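Local coordinates for protein 1,3-alpha-isomaltosidase (PDB 5X3I) that hydrolyses the alpha-1,3-glucosidic linkages of the cyclic tetrasaccharide cyclobis-(1-6)-alpha-nigerosyl to yield isomaltose, in the intracellular breakdown of this starch-derived sugar, at residues L324-G329 with R608-V613; H612-T617 with R621-F626; F626-T631 with P722-P727. The protein carries 1 engineered substitution. One frame throughout, in Å; residues are numbered along the deposited sequence.

Contact 1: residues L324-G329 with R608-V613; sequences LAIPVG and RTPWHV
L324 and I326 reach W611 and P610 across a joint of the TIM barrel: the loop between helix 311-323 and strand 330-333, an alpha-to-beta connection early in the barrel, passes the first turn of helix 610-617, which follows the last barrel strand, 591-593. The contact is entirely apolar and small, 149 Å² counted over both sides. Its inner half is I326 on P610. Both residues are buried, and the two side chains slide past each other in opposite directions, I326 CD1 lying 4.1 Å from P610 CG. I326 CD1 also sits near the plane of the W611 ring, at its edge, 4.4 Å from W611 CE3. These gaps are ordinary van der Waals spacings, and F626 of helix 622-650 packs against both I326 and P610. The outer half is closer in distance yet nearer to solvent, because L324 and W611 are each partly exposed. Here L324 CD1 approaches W611 CB to 3.7 Å and W611 CE3 to 3.8 Å, arriving obliquely, where the indole joins its CB. Between the two apolar residues the chain turns at A325, whose positive phi of 56° belongs to a Schellman motif ending helix 311-323. The indole is also bordered by helix 311-323, where H321 meets it edge-to-face. W611 holds CG between its backbone N and carbonyl carbon (chi1 56°), a torsion that lays the ring over T609, the N-cap residue, with T609 OG1 3.3 Å above the ring plane and offset toward the rim. T609 OG1 also accepts the capping bond from H612 N, at 3.2 Å and an N-H...O angle of 148°.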
loop_
_atom_site.group_PDB
_atom_site.type_symbol
_atom_site.label_atom_id
_atom_site.label_comp_id
_atom_site.label_asym_id
_atom_site.label_seq_id
_atom_site.Cartn_x
_atom_site.Cartn_y
_atom_site.Cartn_z
ATOM N N LEU A 324 -8.192 6.408 -31.698
ATOM C CA LEU A 324 -8.235 4.952 -31.823
ATOM C C LEU A 324 -9.527 4.377 -31.247
ATOM O O LEU A 324 -9.702 3.171 -31.192
ATOM C CB LEU A 324 -7.017 4.309 -31.152
ATOM C CG LEU A 324 -5.648 4.682 -31.732
ATOM C CD1 LEU A 324 -4.495 4.018 -30.962
ATOM C CD2 LEU A 324 -5.579 4.307 -33.195
ATOM N N ALA A 325 -10.424 5.257 -30.816
ATOM C CA ALA A 325 -11.716 4.861 -30.279
ATOM C C ALA A 325 -11.586 3.872 -29.107
ATOM O O ALA A 325 -12.361 2.929 -29.000
ATOM C CB ALA A 325 -12.589 4.271 -31.383
ATOM N N ILE A 326 -10.587 4.097 -28.257
ATOM C CA ILE A 326 -10.449 3.384 -26.991
ATOM C C ILE A 326 -10.940 4.287 -25.876
ATOM O O ILE A 326 -10.271 5.251 -25.512
ATOM C CB ILE A 326 -8.991 2.980 -26.704
ATOM C CG1 ILE A 326 -8.422 2.154 -27.864
ATOM C CG2 ILE A 326 -8.896 2.235 -25.358
ATOM C CD1 ILE A 326 -6.894 2.100 -27.889
ATOM N N PRO A 327 -12.112 3.972 -25.325
ATOM C CA PRO A 327 -12.752 4.845 -24.338
ATOM C C PRO A 327 -11.903 4.955 -23.081
ATOM O O PRO A 327 -11.368 3.950 -22.646
ATOM C CB PRO A 327 -14.078 4.143 -24.039
ATOM C CG PRO A 327 -14.268 3.152 -25.113
ATOM C CD PRO A 327 -12.917 2.780 -25.622
ATOM N N VAL A 328 -11.763 6.154 -22.537
ATOM C CA VAL A 328 -11.059 6.339 -21.287
ATOM C C VAL A 328 -11.874 7.275 -20.399
ATOM O O VAL A 328 -12.386 8.284 -20.868
ATOM C CB VAL A 328 -9.631 6.887 -21.514
ATOM C CG1 VAL A 328 -9.662 8.108 -22.436
ATOM C CG2 VAL A 328 -8.979 7.219 -20.199
ATOM N N GLY A 329 -12.046 6.905 -19.133
ATOM C CA GLY A 329 -12.804 7.718 -18.202
ATOM C C GLY A 329 -12.013 8.629 -17.275
ATOM O O GLY A 329 -12.571 9.570 -16.730
ATOM N N ARG A 608 2.771 2.252 -21.208
ATOM C CA ARG A 608 1.892 1.090 -21.199
ATOM C C ARG A 608 0.598 1.302 -22.008
ATOM O O ARG A 608 -0.375 0.576 -21.808
ATOM C CB ARG A 608 1.574 0.663 -19.772
ATOM C CG ARG A 608 2.497 -0.458 -19.253
ATOM C CD ARG A 608 3.985 -0.073 -19.272
ATOM N NE ARG A 608 4.796 -1.067 -18.568
ATOM C CZ ARG A 608 6.125 -1.136 -18.595
ATOM N NH1 ARG A 608 6.833 -0.267 -19.300
ATOM N NH2 ARG A 608 6.751 -2.091 -17.917
ATOM N N THR A 609 0.520 2.387 -22.776
ATOM C CA THR A 609 -0.630 2.576 -23.670
ATOM C C THR A 609 -0.801 1.392 -24.636
ATOM O O THR A 609 0.166 0.763 -25.034
ATOM C CB THR A 609 -0.512 3.879 -24.490
ATOM O OG1 THR A 609 0.614 3.803 -25.375
ATOM C CG2 THR A 609 -0.382 5.082 -23.568
ATOM N N PRO A 610 -2.043 1.073 -24.997
ATOM C CA PRO A 610 -2.277 -0.055 -25.909
ATOM C C PRO A 610 -1.517 0.095 -27.227
ATOM O O PRO A 610 -0.985 -0.885 -27.738
ATOM C CB PRO A 610 -3.788 -0.009 -26.151
ATOM C CG PRO A 610 -4.342 0.724 -25.003
ATOM C CD PRO A 610 -3.297 1.702 -24.560
ATOM N N TRP A 611 -1.445 1.310 -27.756
ATOM C CA TRP A 611 -0.800 1.511 -29.040
ATOM C C TRP A 611 0.713 1.450 -28.942
ATOM O O TRP A 611 1.367 0.992 -29.872
ATOM C CB TRP A 611 -1.227 2.840 -29.672
ATOM C CG TRP A 611 -0.983 4.057 -28.838
ATOM C CD1 TRP A 611 0.117 4.853 -28.856
ATOM C CD2 TRP A 611 -1.881 4.635 -27.884
ATOM N NE1 TRP A 611 -0.031 5.888 -27.969
ATOM C CE2 TRP A 611 -1.250 5.773 -27.356
ATOM C CE3 TRP A 611 -3.154 4.297 -27.424
ATOM C CZ2 TRP A 611 -1.846 6.571 -26.390
ATOM C CZ3 TRP A 611 -3.742 5.085 -26.461
ATOM C CH2 TRP A 611 -3.091 6.213 -25.958
ATOM N N HIS A 612 1.284 1.913 -27.834
ATOM C CA HIS A 612 2.731 1.799 -27.701
ATOM C C HIS A 612 3.143 0.346 -27.515
ATOM O O HIS A 612 4.197 -0.071 -27.984
ATOM C CB HIS A 612 3.276 2.626 -26.551
ATOM C CG HIS A 612 4.767 2.615 -26.486
ATOM N ND1 HIS A 612 5.553 3.140 -27.488
ATOM C CD2 HIS A 612 5.620 2.107 -25.567
ATOM C CE1 HIS A 612 6.825 2.972 -27.180
ATOM N NE2 HIS A 612 6.894 2.352 -26.018
ATOM N N VAL A 613 2.309 -0.417 -26.821
ATOM C CA VAL A 613 2.578 -1.833 -26.641
ATOM C C VAL A 613 2.511 -2.523 -28.006
ATOM O O VAL A 613 3.370 -3.336 -28.340
ATOM C CB VAL A 613 1.594 -2.482 -25.649
ATOM C CG1 VAL A 613 1.728 -3.993 -25.672
ATOM C CG2 VAL A 613 1.841 -1.953 -24.235
#

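Contact 2: residues H612-T617 with R621-F626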
loop_
_atom_site.group_PDB
_atom_site.type_symbol
_atom_site.label_atom_id
_atom_site.label_comp_id
_atom_site.label_asym_id
_atom_site.label_seq_id
_atom_site.Cartn_x
_atom_site.Cartn_y
_atom_site.Cartn_z
ATOM N N HIS A 612 1.284 1.913 -27.834
ATOM C CA HIS A 612 2.731 1.799 -27.701
ATOM C C HIS A 612 3.143 0.346 -27.515
ATOM O O HIS A 612 4.197 -0.071 -27.984
ATOM C CB HIS A 612 3.276 2.626 -26.551
ATOM C CG HIS A 612 4.767 2.615 -26.486
ATOM N ND1 HIS A 612 5.553 3.140 -27.488
ATOM C CD2 HIS A 612 5.620 2.107 -25.567
ATOM C CE1 HIS A 612 6.825 2.972 -27.180
ATOM N NE2 HIS A 612 6.894 2.352 -26.018
ATOM N N VAL A 613 2.309 -0.417 -26.821
ATOM C CA VAL A 613 2.578 -1.833 -26.641
ATOM C C VAL A 613 2.511 -2.523 -28.006
ATOM O O VAL A 613 3.370 -3.336 -28.340
ATOM C CB VAL A 613 1.594 -2.482 -25.649
ATOM C CG1 VAL A 613 1.728 -3.993 -25.672
ATOM C CG2 VAL A 613 1.841 -1.953 -24.235
ATOM N N ALA A 614 1.499 -2.168 -28.796
ATOM C CA ALA A 614 1.367 -2.680 -30.155
ATOM C C ALA A 614 2.610 -2.357 -30.960
ATOM O O ALA A 614 3.158 -3.221 -31.629
ATOM C CB ALA A 614 0.130 -2.105 -30.835
ATOM N N GLU A 615 3.064 -1.114 -30.871
ATOM C CA GLU A 615 4.235 -0.682 -31.612
ATOM C C GLU A 615 5.492 -1.419 -31.174
ATOM O O GLU A 615 6.308 -1.803 -32.004
ATOM C CB GLU A 615 4.451 0.822 -31.459
ATOM C CG GLU A 615 5.681 1.323 -32.194
ATOM C CD GLU A 615 5.804 2.835 -32.196
ATOM O OE1 GLU A 615 4.837 3.520 -31.796
ATOM O OE2 GLU A 615 6.873 3.342 -32.599
ATOM N N THR A 616 5.648 -1.608 -29.869
ATOM C CA THR A 616 6.852 -2.225 -29.342
ATOM C C THR A 616 6.899 -3.685 -29.745
ATOM O O THR A 616 7.928 -4.180 -30.188
ATOM C CB THR A 616 6.941 -2.112 -27.807
ATOM O OG1 THR A 616 6.892 -0.734 -27.428
ATOM C CG2 THR A 616 8.253 -2.680 -27.318
ATOM N N THR A 617 5.769 -4.363 -29.591
ATOM C CA THR A 617 5.673 -5.786 -29.872
ATOM C C THR A 617 5.523 -6.106 -31.354
ATOM O O THR A 617 5.836 -7.212 -31.787
ATOM C CB THR A 617 4.495 -6.412 -29.128
ATOM O OG1 THR A 617 3.274 -5.827 -29.594
ATOM C CG2 THR A 617 4.638 -6.191 -27.628
ATOM N N ARG A 621 -2.823 -7.374 -33.001
ATOM C CA ARG A 621 -4.000 -7.693 -32.214
ATOM C C ARG A 621 -4.168 -6.810 -30.976
ATOM O O ARG A 621 -5.249 -6.755 -30.414
ATOM C CB ARG A 621 -3.958 -9.148 -31.762
ATOM C CG ARG A 621 -3.988 -10.157 -32.878
ATOM C CD ARG A 621 -3.677 -11.533 -32.326
ATOM N NE ARG A 621 -2.326 -11.617 -31.784
ATOM C CZ ARG A 621 -1.822 -12.704 -31.205
ATOM N NH1 ARG A 621 -2.564 -13.800 -31.089
ATOM N NH2 ARG A 621 -0.582 -12.698 -30.742
ATOM N N VAL A 622 -3.114 -6.120 -30.554
ATOM C CA VAL A 622 -3.146 -5.440 -29.256
ATOM C C VAL A 622 -4.176 -4.298 -29.183
ATOM O O VAL A 622 -5.008 -4.266 -28.282
ATOM C CB VAL A 622 -1.758 -4.897 -28.877
ATOM C CG1 VAL A 622 -1.849 -4.054 -27.612
ATOM C CG2 VAL A 622 -0.784 -6.057 -28.661
ATOM N N VAL A 623 -4.134 -3.378 -30.133
ATOM C CA VAL A 623 -5.092 -2.275 -30.128
ATOM C C VAL A 623 -6.542 -2.762 -30.270
ATOM O O VAL A 623 -7.361 -2.437 -29.422
ATOM C CB VAL A 623 -4.760 -1.233 -31.215
ATOM C CG1 VAL A 623 -5.937 -0.295 -31.440
ATOM C CG2 VAL A 623 -3.500 -0.456 -30.828
ATOM N N PRO A 624 -6.860 -3.570 -31.308
ATOM C CA PRO A 624 -8.263 -3.975 -31.453
ATOM C C PRO A 624 -8.802 -4.779 -30.275
ATOM O O PRO A 624 -9.946 -4.597 -29.885
ATOM C CB PRO A 624 -8.255 -4.838 -32.721
ATOM C CG PRO A 624 -7.036 -4.457 -33.440
ATOM C CD PRO A 624 -6.033 -4.127 -32.392
ATOM N N LEU A 625 -7.989 -5.659 -29.708
ATOM C CA LEU A 625 -8.479 -6.464 -28.605
ATOM C C LEU A 625 -8.608 -5.630 -27.327
ATOM O O LEU A 625 -9.579 -5.771 -26.597
ATOM C CB LEU A 625 -7.581 -7.674 -28.373
ATOM C CG LEU A 625 -7.640 -8.751 -29.461
ATOM C CD1 LEU A 625 -6.873 -9.993 -29.017
ATOM C CD2 LEU A 625 -9.071 -9.101 -29.796
ATOM N N PHE A 626 -7.643 -4.753 -27.070
ATOM C CA PHE A 626 -7.754 -3.871 -25.918
ATOM C C PHE A 626 -9.013 -3.019 -26.057
ATOM O O PHE A 626 -9.759 -2.868 -25.106
ATOM C CB PHE A 626 -6.525 -2.983 -25.762
ATOM C CG PHE A 626 -6.494 -2.215 -24.472
ATOM C CD1 PHE A 626 -5.755 -2.681 -23.390
ATOM C CD2 PHE A 626 -7.201 -1.027 -24.331
ATOM C CE1 PHE A 626 -5.712 -1.985 -22.197
ATOM C CE2 PHE A 626 -7.166 -0.317 -23.139
ATOM C CZ PHE A 626 -6.419 -0.797 -22.061
#
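V613 O is gripped twice, by the backbone N of T617 at 2.9 Å and by the T617 hydroxyl OG1 at 2.8 Å, and both residues also touch V622 across the contact. The two donors come from opposite faces of the carbonyl plane; the hydroxyl is tilted 30° out of it. What puts OG1 there is its place between the backbone N and the carbonyl carbon of T617 (chi1 63°), which folds it back over the last turn of helix 610-617. OG1 donates to V613 O and accepts from D619 N, so one hydroxyl joins the helix end to the connection that follows. With an alanine at T617 the hydroxyl is gone, which would probably leave V613 O to the backbone N of that residue, cost D619 N this acceptor and open a small gap beside V622 CG2. The interface itself is apolar. A614 and V622 bring their backbones closest, and A614 CB meets V622 CB at 3.9 Å and V623 CG2 at 4.0 Å. From V622, the CG1 methyl reaches back to V613 CG1 at 4.1 Å, the two side chains crossing at about a right angle. V622 thus straddles A614, with one branch toward V613 and the other, CG2, toward T617. The two short helical segments run at 148°, close to antiparallel, with axes 9.6 Å apart, forming a helical hairpin with a short connection. V622 and V613 also pack on Y579 of helix 576-586, and V622 on A576, so V613 and V622 seat the hairpin on that barrel helix, while helix 622-650 continues onward from F626.

Contact 3: residues F626-T631 with P722-P727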
loop_
_atom_site.group_PDB
_atom_site.type_symbol
_atom_site.label_atom_id
_atom_site.label_comp_id
_atom_site.label_asym_id
_atom_site.label_seq_id
_atom_site.Cartn_x
_atom_site.Cartn_y
_atom_site.Cartn_z
ATOM N N PHE A 626 -7.643 -4.753 -27.070
ATOM C CA PHE A 626 -7.754 -3.871 -25.918
ATOM C C PHE A 626 -9.013 -3.019 -26.057
ATOM O O PHE A 626 -9.759 -2.868 -25.106
ATOM C CB PHE A 626 -6.525 -2.983 -25.762
ATOM C CG PHE A 626 -6.494 -2.215 -24.472
ATOM C CD1 PHE A 626 -5.755 -2.681 -23.390
ATOM C CD2 PHE A 626 -7.201 -1.027 -24.331
ATOM C CE1 PHE A 626 -5.712 -1.985 -22.197
ATOM C CE2 PHE A 626 -7.166 -0.317 -23.139
ATOM C CZ PHE A 626 -6.419 -0.797 -22.061
ATOM N N ARG A 627 -9.244 -2.489 -27.257
ATOM C CA ARG A 627 -10.446 -1.704 -27.538
ATOM C C ARG A 627 -11.706 -2.492 -27.199
ATOM O O ARG A 627 -12.613 -1.959 -26.568
ATOM C CB ARG A 627 -10.472 -1.249 -29.004
ATOM C CG ARG A 627 -11.640 -0.332 -29.365
ATOM C CD ARG A 627 -11.374 0.424 -30.689
ATOM N NE ARG A 627 -10.971 -0.486 -31.750
ATOM C CZ ARG A 627 -9.997 -0.268 -32.626
ATOM N NH1 ARG A 627 -9.305 0.860 -32.615
ATOM N NH2 ARG A 627 -9.725 -1.192 -33.532
ATOM N N ARG A 628 -11.758 -3.757 -27.602
ATOM C CA ARG A 628 -12.896 -4.608 -27.250
ATOM C C ARG A 628 -13.091 -4.694 -25.743
ATOM O O ARG A 628 -14.201 -4.556 -25.246
ATOM C CB ARG A 628 -12.739 -6.017 -27.811
ATOM C CG ARG A 628 -12.976 -6.140 -29.294
ATOM C CD ARG A 628 -13.398 -7.564 -29.633
ATOM N NE ARG A 628 -12.722 -8.084 -30.815
ATOM C CZ ARG A 628 -12.709 -9.368 -31.155
ATOM N NH1 ARG A 628 -13.334 -10.262 -30.398
ATOM N NH2 ARG A 628 -12.067 -9.760 -32.246
ATOM N N PHE A 629 -12.003 -4.922 -25.021
ATOM C CA PHE A 629 -12.073 -5.028 -23.570
ATOM C C PHE A 629 -12.578 -3.724 -22.963
ATOM O O PHE A 629 -13.458 -3.731 -22.115
ATOM C CB PHE A 629 -10.703 -5.391 -22.985
ATOM C CG PHE A 629 -10.157 -6.707 -23.484
ATOM C CD1 PHE A 629 -11.000 -7.758 -23.769
ATOM C CD2 PHE A 629 -8.805 -6.883 -23.665
ATOM C CE1 PHE A 629 -10.500 -8.956 -24.228
ATOM C CE2 PHE A 629 -8.304 -8.083 -24.122
ATOM C CZ PHE A 629 -9.155 -9.115 -24.401
ATOM N N ALA A 630 -12.015 -2.610 -23.418
ATOM C CA ALA A 630 -12.385 -1.292 -22.892
ATOM C C ALA A 630 -13.839 -0.942 -23.217
ATOM O O ALA A 630 -14.537 -0.339 -22.407
ATOM C CB ALA A 630 -11.455 -0.234 -23.431
ATOM N N THR A 631 -14.294 -1.351 -24.396
ATOM C CA THR A 631 -15.652 -1.053 -24.829
ATOM C C THR A 631 -16.660 -1.894 -24.051
ATOM O O THR A 631 -17.709 -1.407 -23.642
ATOM C CB THR A 631 -15.820 -1.292 -26.346
ATOM O OG1 THR A 631 -14.871 -0.489 -27.053
ATOM C CG2 THR A 631 -17.204 -0.894 -26.790
ATOM N N PRO A 722 -8.499 -18.087 -26.618
ATOM C CA PRO A 722 -7.776 -17.174 -27.503
ATOM C C PRO A 722 -7.658 -15.829 -26.797
ATOM O O PRO A 722 -8.351 -15.628 -25.813
ATOM C CB PRO A 722 -8.675 -17.091 -28.732
ATOM C CG PRO A 722 -10.040 -17.346 -28.195
ATOM C CD PRO A 722 -9.853 -18.373 -27.115
ATOM N N LEU A 723 -6.789 -14.943 -27.259
ATOM C CA LEU A 723 -6.538 -13.698 -26.534
ATOM C C LEU A 723 -7.785 -12.826 -26.329
ATOM O O LEU A 723 -7.826 -12.010 -25.420
ATOM C CB LEU A 723 -5.443 -12.900 -27.241
ATOM C CG LEU A 723 -4.066 -13.568 -27.131
ATOM C CD1 LEU A 723 -2.961 -12.754 -27.767
ATOM C CD2 LEU A 723 -3.738 -13.830 -25.675
ATOM N N GLU A 724 -8.825 -13.023 -27.126
ATOM C CA GLU A 724 -9.996 -12.169 -26.985
ATOM C C GLU A 724 -10.933 -12.675 -25.892
ATOM O O GLU A 724 -11.975 -12.086 -25.644
ATOM C CB GLU A 724 -10.755 -12.049 -28.309
ATOM C CG GLU A 724 -11.445 -13.312 -28.768
ATOM C CD GLU A 724 -10.650 -14.066 -29.814
ATOM O OE1 GLU A 724 -11.257 -14.901 -30.516
ATOM O OE2 GLU A 724 -9.424 -13.830 -29.937
ATOM N N VAL A 725 -10.554 -13.764 -25.238
ATOM C CA VAL A 725 -11.410 -14.372 -24.229
ATOM C C VAL A 725 -10.711 -14.520 -22.879
ATOM O O VAL A 725 -9.555 -14.919 -22.809
ATOM C CB VAL A 725 -11.904 -15.766 -24.707
ATOM C CG1 VAL A 725 -12.358 -16.640 -23.538
ATOM C CG2 VAL A 725 -13.019 -15.614 -25.728
ATOM N N VAL A 726 -11.415 -14.158 -21.814
ATOM C CA VAL A 726 -11.070 -14.618 -20.477
ATOM C C VAL A 726 -12.329 -15.300 -19.996
ATOM O O VAL A 726 -13.421 -14.788 -20.223
ATOM C CB VAL A 726 -10.654 -13.463 -19.516
ATOM C CG1 VAL A 726 -11.680 -12.320 -19.522
ATOM C CG2 VAL A 726 -10.467 -13.972 -18.098
ATOM N N PRO A 727 -12.188 -16.462 -19.335
ATOM C CA PRO A 727 -13.407 -17.173 -18.951
ATOM C C PRO A 727 -14.231 -16.394 -17.948
ATOM O O PRO A 727 -13.718 -15.967 -16.921
ATOM C CB PRO A 727 -12.877 -18.483 -18.353
ATOM C CG PRO A 727 -11.571 -18.690 -19.033
ATOM C CD PRO A 727 -10.991 -17.309 -19.197
#
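F629 points the edge of its ring at the backbone of a turn, and R628 lies alongside E724, so two consecutive helix residues meet the loop 722-727 in different ways. The ring comes in edge first: F629 CZ stands 3.3 Å from L723 O and F629 CE1 3.7 Å from E724 O, with both oxygens in the plane of the ring at its rim. With F629 CG anti to its carbonyl carbon (chi1 -60°), the ring end comes nearer to the loop than the start of the side chain. The carbonyls belong to a type I beta turn from P722 to V725, closed by the bond of V725 N to P722 O at 2.9 Å; L723 and E724 are its two middle residues, and the closing bond uses neither of their oxygens. On the more open side R628 and E724 lie side by side and point the same way. The guanidinium approaches the aliphatic part of the glutamate, R628 NH1 being 3.8 Å from E724 CB and 3.9 Å from E724 CG, in an oblique approach. E724 bends at its second torsion (chi2 -99°), and its carboxylate plane is turned 51° from the guanidinium plane. L580 and A584 of helix 576-586 pack on F629, and L625 touches both L723 and E724. The contact thereby joins helix 622-650 to the loop between strands 715-720 and 728-731 of the C-terminal domain. No hydrogen bond crosses it. The ring C-H edge facing two carbonyl oxygens is probably weakly favourable, and with R628 NH1 5.1 Å from E724 OE1, the opposite charges of R628 and E724 probably attract only at a distance, without a salt bridge.

From the N terminus, contact 1 closes the longest loop: 278 residues, including most of the TIM barrel, separate 324-329 from 608-613. Contact 2 follows at once, sharing H612 and V613, and closes a hairpin with three residues between its segments. Contact 3, which shares F626 with contact 2, spans 90 residues and reaches 722-727. The three run in series, overlapping only at these shared residues, so none nests inside or crosses another. Helix 622-650 runs through contacts 2 and 3 and borders contact 1, where R627 NH1 hydrogen-bonds to L324 O. Together they tie an early barrel loop, the late helix pair and the C-terminal domain.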